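Local coordinates for annexin A8 (Homo sapiens, PDB 1W3W), which binds calcium and, with it, acidic phospholipids, and acts as an anticoagulant by indirectly inhibiting the thromboplastin-specific complex of blood coagulation, at residues 259-264 with 277-282; 181-186 with 214-219. All coordinates share one frame; numbering follows the deposited sequence.

Contact 1. Residues 259-264 with 277-282; sequences AERLYY and IRNIVS
Leu262 and Asn279 bring together the first two helices of the fourth annexin repeat, 254-266 and 273-283. The annexin repeat is an all-helical bundle, and this pair runs roughly antiparallel in it, with 145° between the segment directions. The axes come no closer than 10.0 Å. Side chains make the contact, and no hydrogen bond crosses between the segments.

The apolar part rests on one methyl. CD2 of Leu262 lies 3.7 Å from CB of Asn279 and 4.0 Å from CG1 of Ile280. The Leu262 and Ile280 side chains cross at about a right angle. Ile280 also packs against Leu319 and Leu322 of helix 313-323, while Leu262 also packs on Ile291 of helix 288-299. The contact thus belongs to the core of the repeat.

The charged part is a pair of arginines held by shared acid. Both reach Glu118 of the second repeat: NE of Arg261 pairs with its OE1, NE of Arg278 with its OE2. Glu101 takes NH1 of Arg278 as well. These carboxylates probably offset the closeness of the two positive groups. Arg278 starts out extended, with CG opposite the backbone N (chi1 -175°), and bends only at chi3, which turns its guanidinium in the direction of Arg261. The two guanidinium planes are 37° apart. NH2 of Arg261 stands at the edge of the Arg278 group, near its plane, 4.0 Å from NH2 of Arg278.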
ATOM      1  N   ALA A 259      -5.968   2.696  -7.600  1.00 13.59           N
ATOM      2  CA  ALA A 259      -6.434   2.167  -8.887  1.00 14.38           C
ATOM      3  C   ALA A 259      -5.280   2.145  -9.879  1.00 15.36           C
ATOM      4  O   ALA A 259      -5.108   1.182 -10.609  1.00 15.98           O
ATOM      5  CB  ALA A 259      -7.581   3.000  -9.451  1.00 14.24           C
ATOM      6  N   GLU A 260      -4.501   3.225  -9.906  1.00 16.37           N
ATOM      7  CA  GLU A 260      -3.405   3.384 -10.862  1.00 17.07           C
ATOM      8  C   GLU A 260      -2.254   2.437 -10.554  1.00 16.64           C
ATOM      9  O   GLU A 260      -1.599   1.912 -11.454  1.00 15.83           O
ATOM     10  CB  GLU A 260      -2.915   4.839 -10.846  1.00 17.98           C
ATOM     11  CG  GLU A 260      -1.830   5.154 -11.860  1.00 22.15           C
ATOM     12  CD  GLU A 260      -1.358   6.593 -11.750  1.00 26.18           C
ATOM     13  OE1 GLU A 260      -2.121   7.511 -12.097  1.00 30.92           O
ATOM     14  OE2 GLU A 260      -0.229   6.796 -11.296  1.00 32.38           O
ATOM     15  N   ARG A 261      -2.029   2.202  -9.272  1.00 16.45           N
ATOM     16  CA  ARG A 261      -1.034   1.258  -8.832  1.00 17.30           C
ATOM     17  C   ARG A 261      -1.374  -0.150  -9.315  1.00 17.10           C
ATOM     18  O   ARG A 261      -0.514  -0.880  -9.801  1.00 16.64           O
ATOM     19  CB  ARG A 261      -0.961   1.298  -7.318  1.00 17.60           C
ATOM     20  CG  ARG A 261       0.260   0.763  -6.788  1.00 20.16           C
ATOM     21  CD  ARG A 261       1.497   1.608  -7.059  1.00 18.88           C
ATOM     22  NE  ARG A 261       2.545   0.978  -6.299  1.00 18.21           N
ATOM     23  CZ  ARG A 261       3.765   0.712  -6.736  1.00 18.55           C
ATOM     24  NH1 ARG A 261       4.180   1.098  -7.942  1.00 19.32           N
ATOM     25  NH2 ARG A 261       4.589   0.097  -5.923  1.00 16.37           N
ATOM     26  N   LEU A 262      -2.638  -0.516  -9.190  1.00 17.12           N
ATOM     27  CA  LEU A 262      -3.104  -1.825  -9.618  1.00 17.50           C
ATOM     28  C   LEU A 262      -3.012  -1.969 -11.140  1.00 17.84           C
ATOM     29  O   LEU A 262      -2.565  -2.995 -11.631  1.00 17.44           O
ATOM     30  CB  LEU A 262      -4.530  -2.052  -9.132  1.00 17.59           C
ATOM     31  CG  LEU A 262      -4.691  -2.233  -7.620  1.00 17.37           C
ATOM     32  CD1 LEU A 262      -6.156  -2.255  -7.256  1.00 18.57           C
ATOM     33  CD2 LEU A 262      -4.013  -3.516  -7.188  1.00 18.19           C
ATOM     34  N   TYR A 263      -3.418  -0.931 -11.865  1.00 18.76           N
ATOM     35  CA  TYR A 263      -3.318  -0.901 -13.329  1.00 20.14           C
ATOM     36  C   TYR A 263      -1.899  -1.135 -13.823  1.00 21.33           C
ATOM     37  O   TYR A 263      -1.675  -1.941 -14.732  1.00 21.46           O
ATOM     38  CB  TYR A 263      -3.830   0.440 -13.862  1.00 20.41           C
ATOM     39  CG  TYR A 263      -3.772   0.588 -15.374  1.00 22.34           C
ATOM     40  CD1 TYR A 263      -4.698  -0.057 -16.195  1.00 23.72           C
ATOM     41  CD2 TYR A 263      -2.786   1.379 -15.978  1.00 23.46           C
ATOM     42  CE1 TYR A 263      -4.643   0.079 -17.581  1.00 26.17           C
ATOM     43  CE2 TYR A 263      -2.729   1.526 -17.366  1.00 25.85           C
ATOM     44  CZ  TYR A 263      -3.665   0.868 -18.155  1.00 26.24           C
ATOM     45  OH  TYR A 263      -3.613   1.005 -19.515  1.00 29.31           O
ATOM     46  N   TYR A 264      -0.929  -0.448 -13.228  1.00 22.52           N
ATOM     47  CA  TYR A 264       0.442  -0.573 -13.693  1.00 24.04           C
ATOM     48  C   TYR A 264       1.131  -1.841 -13.201  1.00 24.27           C
ATOM     49  O   TYR A 264       2.094  -2.281 -13.805  1.00 23.95           O
ATOM     50  CB  TYR A 264       1.255   0.686 -13.393  1.00 25.23           C
ATOM     51  CG  TYR A 264       0.945   1.807 -14.375  1.00 28.25           C
ATOM     52  CD1 TYR A 264       0.254   2.948 -13.971  1.00 31.33           C
ATOM     53  CD2 TYR A 264       1.310   1.705 -15.721  1.00 32.21           C
ATOM     54  CE1 TYR A 264      -0.044   3.978 -14.874  1.00 33.74           C
ATOM     55  CE2 TYR A 264       1.009   2.725 -16.632  1.00 34.03           C
ATOM     56  CZ  TYR A 264       0.332   3.860 -16.194  1.00 34.36           C
ATOM     57  OH  TYR A 264       0.023   4.873 -17.080  1.00 37.45           O
ATOM     58  N   ILE A 277      -1.068  -8.129  -5.061  1.00 13.08           N
ATOM     59  CA  ILE A 277      -1.469  -8.750  -3.809  1.00 12.88           C
ATOM     60  C   ILE A 277      -1.575  -7.721  -2.694  1.00 13.07           C
ATOM     61  O   ILE A 277      -2.596  -7.632  -2.018  1.00 12.66           O
ATOM     62  CB  ILE A 277      -0.478  -9.874  -3.435  1.00 13.53           C
ATOM     63  CG1 ILE A 277      -0.694 -11.088  -4.365  1.00 14.38           C
ATOM     64  CG2 ILE A 277      -0.606 -10.237  -1.956  1.00 13.56           C
ATOM     65  CD1 ILE A 277       0.422 -12.117  -4.340  1.00 15.30           C
ATOM     66  N   ARG A 278      -0.523  -6.930  -2.509  1.00 13.10           N
ATOM     67  CA  ARG A 278      -0.435  -6.012  -1.381  1.00 13.04           C
ATOM     68  C   ARG A 278      -1.535  -4.967  -1.389  1.00 12.86           C
ATOM     69  O   ARG A 278      -2.135  -4.669  -0.355  1.00 12.83           O
ATOM     70  CB  ARG A 278       0.937  -5.325  -1.367  1.00 13.31           C
ATOM     71  CG  ARG A 278       1.181  -4.425  -0.165  1.00 13.88           C
ATOM     72  CD  ARG A 278       2.588  -3.812  -0.133  1.00 14.37           C
ATOM     73  NE  ARG A 278       2.875  -3.147  -1.395  1.00 13.45           N
ATOM     74  CZ  ARG A 278       3.660  -3.618  -2.367  1.00 14.39           C
ATOM     75  NH1 ARG A 278       4.285  -4.769  -2.264  1.00 16.06           N
ATOM     76  NH2 ARG A 278       3.800  -2.924  -3.476  1.00 15.31           N
ATOM     77  N   ASN A 279      -1.814  -4.413  -2.555  1.00 12.93           N
ATOM     78  CA  ASN A 279      -2.822  -3.378  -2.657  1.00 13.21           C
ATOM     79  C   ASN A 279      -4.238  -3.894  -2.522  1.00 13.71           C
ATOM     80  O   ASN A 279      -5.062  -3.252  -1.870  1.00 13.79           O
ATOM     81  CB  ASN A 279      -2.595  -2.563  -3.925  1.00 13.60           C
ATOM     82  CG  ASN A 279      -1.399  -1.668  -3.789  1.00 13.62           C
ATOM     83  OD1 ASN A 279      -0.297  -1.981  -4.254  1.00 16.87           O
ATOM     84  ND2 ASN A 279      -1.582  -0.582  -3.081  1.00 13.14           N
ATOM     85  N   ILE A 280      -4.525  -5.065  -3.096  1.00 13.95           N
ATOM     86  CA  ILE A 280      -5.849  -5.659  -2.943  1.00 14.69           C
ATOM     87  C   ILE A 280      -6.071  -6.078  -1.490  1.00 14.09           C
ATOM     88  O   ILE A 280      -7.116  -5.792  -0.916  1.00 14.31           O
ATOM     89  CB  ILE A 280      -6.064  -6.842  -3.928  1.00 14.96           C
ATOM     90  CG1 ILE A 280      -6.303  -6.266  -5.330  1.00 17.37           C
ATOM     91  CG2 ILE A 280      -7.247  -7.708  -3.495  1.00 15.30           C
ATOM     92  CD1 ILE A 280      -6.562  -7.273  -6.386  1.00 20.50           C
ATOM     93  N   VAL A 281      -5.081  -6.732  -0.898  1.00 13.01           N
ATOM     94  CA  VAL A 281      -5.220  -7.223   0.454  1.00 12.91           C
ATOM     95  C   VAL A 281      -5.341  -6.080   1.461  1.00 12.52           C
ATOM     96  O   VAL A 281      -6.239  -6.101   2.292  1.00 12.71           O
ATOM     97  CB  VAL A 281      -4.069  -8.162   0.832  1.00 12.85           C
ATOM     98  CG1 VAL A 281      -4.069  -8.442   2.336  1.00 12.82           C
ATOM     99  CG2 VAL A 281      -4.188  -9.476   0.044  1.00 13.04           C
ATOM    100  N   SER A 282      -4.441  -5.102   1.380  1.00 11.99           N
ATOM    101  CA  SER A 282      -4.366  -4.023   2.386  1.00 12.08           C
ATOM    102  C   SER A 282      -5.521  -3.020   2.257  1.00 12.05           C
ATOM    103  O   SER A 282      -5.903  -2.397   3.242  1.00 11.91           O
ATOM    104  CB  SER A 282      -2.990  -3.329   2.371  1.00 11.40           C
ATOM    105  OG  SER A 282      -2.776  -2.534   1.220  1.00 12.83           O
TER

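Contact 2. Residues 181-186 with 214-219; sequences QDAQDL and LRVFEE
Helices 176-191 and 210-224 of the third annexin repeat meet here through segments 181-186 and 214-219. The segment axes approach to 8.4 Å and their directions differ by 56°. The backbones are nearest at Ala183 and Val216, whose CA atoms are 5.3 Å apart. The small side chain of Ala183 suits this close approach. Its CB lies 3.8 Å from the backbone O of Val216 and 3.7 Å from CB of Glu219. Only the base of Glu219 takes part, since its chain bends at chi2 and its carboxylate leads away.

Val216 fills the middle of the contact and turns CG1 mainly to Leu186 and CG2 to Asp182. CG1 is opposite the backbone N (chi1 170°) and meets CD1 of Leu186 at 3.8 Å. CG2 touches CB of Asp182 at 3.7 Å. The Leu186 and Val216 side chains cross at about a right angle. Leu186 also packs on Phe201 and Ile204 of helix 198-207, which ties the pair into the repeat's core.

Asp182 is buried. Its OD1 receives a hydrogen bond from NE2 of His212 and forms a salt bridge with NE of Arg208. These partners probably stabilise the carboxylate in its charged form. The two segments are therefore joined by carbon contacts, while OD1 of Asp182, whose CB takes part, is held by Arg208 and His212, both earlier in the chain than segment 214-219.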
ATOM      1  N   GLN A 181       3.437  31.572  -0.064  1.00 17.90           N
ATOM      2  CA  GLN A 181       4.879  31.490   0.122  1.00 18.37           C
ATOM      3  C   GLN A 181       5.431  30.109  -0.259  1.00 17.33           C
ATOM      4  O   GLN A 181       6.475  30.012  -0.889  1.00 17.68           O
ATOM      5  CB  GLN A 181       5.286  31.832   1.557  1.00 19.13           C
ATOM      6  CG  GLN A 181       6.797  32.073   1.703  1.00 23.16           C
ATOM      7  CD  GLN A 181       7.330  33.163   0.732  1.00 27.45           C
ATOM      8  OE1 GLN A 181       6.836  34.295   0.738  1.00 29.52           O
ATOM      9  NE2 GLN A 181       8.331  32.811  -0.096  1.00 28.65           N
ATOM     10  N   ASP A 182       4.738  29.053   0.135  1.00 16.40           N
ATOM     11  CA  ASP A 182       5.124  27.706  -0.257  1.00 16.43           C
ATOM     12  C   ASP A 182       5.127  27.559  -1.780  1.00 16.21           C
ATOM     13  O   ASP A 182       6.063  26.998  -2.325  1.00 16.94           O
ATOM     14  CB  ASP A 182       4.198  26.666   0.369  1.00 16.09           C
ATOM     15  CG  ASP A 182       4.517  26.402   1.818  1.00 17.57           C
ATOM     16  OD1 ASP A 182       3.705  25.697   2.460  1.00 16.93           O
ATOM     17  OD2 ASP A 182       5.539  26.856   2.395  1.00 16.60           O
ATOM     18  N   ALA A 183       4.110  28.076  -2.457  1.00 16.51           N
ATOM     19  CA  ALA A 183       4.035  27.984  -3.912  1.00 17.49           C
ATOM     20  C   ALA A 183       5.142  28.814  -4.581  1.00 19.11           C
ATOM     21  O   ALA A 183       5.756  28.384  -5.558  1.00 19.07           O
ATOM     22  CB  ALA A 183       2.694  28.424  -4.390  1.00 17.48           C
ATOM     23  N   GLN A 184       5.398  29.994  -4.039  1.00 20.41           N
ATOM     24  CA  GLN A 184       6.493  30.831  -4.497  1.00 22.31           C
ATOM     25  C   GLN A 184       7.834  30.120  -4.314  1.00 22.60           C
ATOM     26  O   GLN A 184       8.669  30.164  -5.198  1.00 22.93           O
ATOM     27  CB  GLN A 184       6.488  32.169  -3.739  1.00 22.85           C
ATOM     28  CG  GLN A 184       7.409  33.233  -4.329  1.00 26.69           C
ATOM     29  CD  GLN A 184       6.970  33.671  -5.726  1.00 31.58           C
ATOM     30  OE1 GLN A 184       7.725  33.538  -6.697  1.00 33.51           O
ATOM     31  NE2 GLN A 184       5.746  34.194  -5.823  1.00 33.97           N
ATOM     32  N   ASP A 185       8.025  29.445  -3.184  1.00 23.39           N
ATOM     33  CA  ASP A 185       9.280  28.730  -2.917  1.00 24.19           C
ATOM     34  C   ASP A 185       9.474  27.532  -3.837  1.00 25.07           C
ATOM     35  O   ASP A 185      10.600  27.232  -4.211  1.00 25.42           O
ATOM     36  CB  ASP A 185       9.342  28.230  -1.474  1.00 24.24           C
ATOM     37  CG  ASP A 185       9.547  29.344  -0.472  1.00 25.25           C
ATOM     38  OD1 ASP A 185       9.413  29.058   0.734  1.00 26.00           O
ATOM     39  OD2 ASP A 185       9.800  30.527  -0.796  1.00 25.25           O
ATOM     40  N   LEU A 186       8.389  26.838  -4.180  1.00 25.84           N
ATOM     41  CA  LEU A 186       8.465  25.689  -5.085  1.00 27.10           C
ATOM     42  C   LEU A 186       8.834  26.135  -6.486  1.00 28.45           C
ATOM     43  O   LEU A 186       9.605  25.487  -7.175  1.00 28.81           O
ATOM     44  CB  LEU A 186       7.131  24.931  -5.139  1.00 26.78           C
ATOM     45  CG  LEU A 186       6.765  24.158  -3.878  1.00 26.70           C
ATOM     46  CD1 LEU A 186       5.418  23.510  -4.061  1.00 27.28           C
ATOM     47  CD2 LEU A 186       7.835  23.126  -3.516  1.00 27.13           C
ATOM     48  N   LEU A 214      -3.112  21.068  -1.225  1.00 19.28           N
ATOM     49  CA  LEU A 214      -4.038  21.280  -2.344  1.00 19.84           C
ATOM     50  C   LEU A 214      -4.107  22.739  -2.734  1.00 19.80           C
ATOM     51  O   LEU A 214      -4.166  23.073  -3.927  1.00 19.48           O
ATOM     52  CB  LEU A 214      -5.434  20.756  -2.022  1.00 20.61           C
ATOM     53  CG  LEU A 214      -5.492  19.223  -2.035  1.00 22.09           C
ATOM     54  CD1 LEU A 214      -6.759  18.724  -1.355  1.00 24.10           C
ATOM     55  CD2 LEU A 214      -5.408  18.724  -3.455  1.00 23.25           C
ATOM     56  N   ARG A 215      -4.111  23.615  -1.734  1.00 19.06           N
ATOM     57  CA  ARG A 215      -4.090  25.045  -2.010  1.00 19.24           C
ATOM     58  C   ARG A 215      -2.736  25.475  -2.599  1.00 17.93           C
ATOM     59  O   ARG A 215      -2.695  26.334  -3.461  1.00 17.66           O
ATOM     60  CB  ARG A 215      -4.425  25.837  -0.747  1.00 19.83           C
ATOM     61  CG  ARG A 215      -4.461  27.342  -0.942  1.00 24.33           C
ATOM     62  CD  ARG A 215      -5.665  27.830  -1.721  1.00 30.44           C
ATOM     63  NE  ARG A 215      -6.000  29.198  -1.328  1.00 36.05           N
ATOM     64  CZ  ARG A 215      -6.754  29.537  -0.276  1.00 38.84           C
ATOM     65  NH1 ARG A 215      -7.293  28.611   0.522  1.00 40.04           N
ATOM     66  NH2 ARG A 215      -6.977  30.821  -0.027  1.00 40.57           N
ATOM     67  N   VAL A 216      -1.640  24.897  -2.118  1.00 16.73           N
ATOM     68  CA  VAL A 216      -0.330  25.195  -2.659  1.00 16.77           C
ATOM     69  C   VAL A 216      -0.294  24.822  -4.148  1.00 16.95           C
ATOM     70  O   VAL A 216       0.231  25.584  -4.945  1.00 15.62           O
ATOM     71  CB  VAL A 216       0.809  24.485  -1.889  1.00 16.59           C
ATOM     72  CG1 VAL A 216       2.131  24.607  -2.620  1.00 16.79           C
ATOM     73  CG2 VAL A 216       0.949  25.047  -0.481  1.00 16.40           C
ATOM     74  N   PHE A 217      -0.868  23.677  -4.518  1.00 17.58           N
ATOM     75  CA  PHE A 217      -0.836  23.233  -5.910  1.00 18.61           C
ATOM     76  C   PHE A 217      -1.619  24.179  -6.798  1.00 19.51           C
ATOM     77  O   PHE A 217      -1.195  24.473  -7.906  1.00 19.97           O
ATOM     78  CB  PHE A 217      -1.386  21.817  -6.083  1.00 18.91           C
ATOM     79  CG  PHE A 217      -0.629  20.758  -5.345  1.00 18.78           C
ATOM     80  CD1 PHE A 217       0.670  20.960  -4.892  1.00 19.43           C
ATOM     81  CD2 PHE A 217      -1.217  19.531  -5.131  1.00 20.56           C
ATOM     82  CE1 PHE A 217       1.348  19.965  -4.226  1.00 20.36           C
ATOM     83  CE2 PHE A 217      -0.539  18.543  -4.459  1.00 20.88           C
ATOM     84  CZ  PHE A 217       0.729  18.767  -3.992  1.00 21.14           C
ATOM     85  N   GLU A 218      -2.764  24.647  -6.315  1.00 20.84           N
ATOM     86  CA  GLU A 218      -3.554  25.650  -7.024  1.00 22.09           C
ATOM     87  C   GLU A 218      -2.761  26.933  -7.259  1.00 21.50           C
ATOM     88  O   GLU A 218      -2.719  27.438  -8.381  1.00 21.81           O
ATOM     89  CB  GLU A 218      -4.803  26.021  -6.223  1.00 22.95           C
ATOM     90  CG  GLU A 218      -5.934  25.023  -6.237  1.00 27.50           C
ATOM     91  CD  GLU A 218      -7.132  25.554  -5.456  1.00 32.99           C
ATOM     92  OE1 GLU A 218      -7.808  26.484  -5.961  1.00 37.94           O
ATOM     93  OE2 GLU A 218      -7.368  25.081  -4.322  1.00 36.95           O
ATOM     94  N   GLU A 219      -2.161  27.470  -6.193  1.00 20.92           N
ATOM     95  CA  GLU A 219      -1.376  28.708  -6.277  1.00 20.60           C
ATOM     96  C   GLU A 219      -0.155  28.544  -7.175  1.00 19.65           C
ATOM     97  O   GLU A 219       0.200  29.457  -7.932  1.00 18.62           O
ATOM     98  CB  GLU A 219      -0.918  29.180  -4.885  1.00 20.99           C
ATOM     99  CG  GLU A 219      -2.039  29.623  -3.961  1.00 24.09           C
ATOM    100  CD  GLU A 219      -2.870  30.748  -4.557  1.00 28.95           C
ATOM    101  OE1 GLU A 219      -4.104  30.616  -4.575  1.00 34.63           O
ATOM    102  OE2 GLU A 219      -2.290  31.751  -5.028  1.00 31.35           O
TER

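How the contacts relate
The two contacts belong to different repeats, contact 2 to the third and contact 1 to the fourth. Their centres are 30 Å apart and their nearest atoms about 14 Å, so they do not touch. Contact 1 lies close to the middle of the molecule, about 7 Å from the chain centre, whereas contact 2 sits about 27 Å from it. Contact 1 is also the one near a metal site: the Leu262 side chain is about 12 Å from the bound calcium ion, which Met266, Gly268, Gly270 and Asp310 ligate. Contact 2 lies away from the calcium site. Both join helices of a single repeat, but contact 1 also reaches the second repeat through the salt bridges of its arginines.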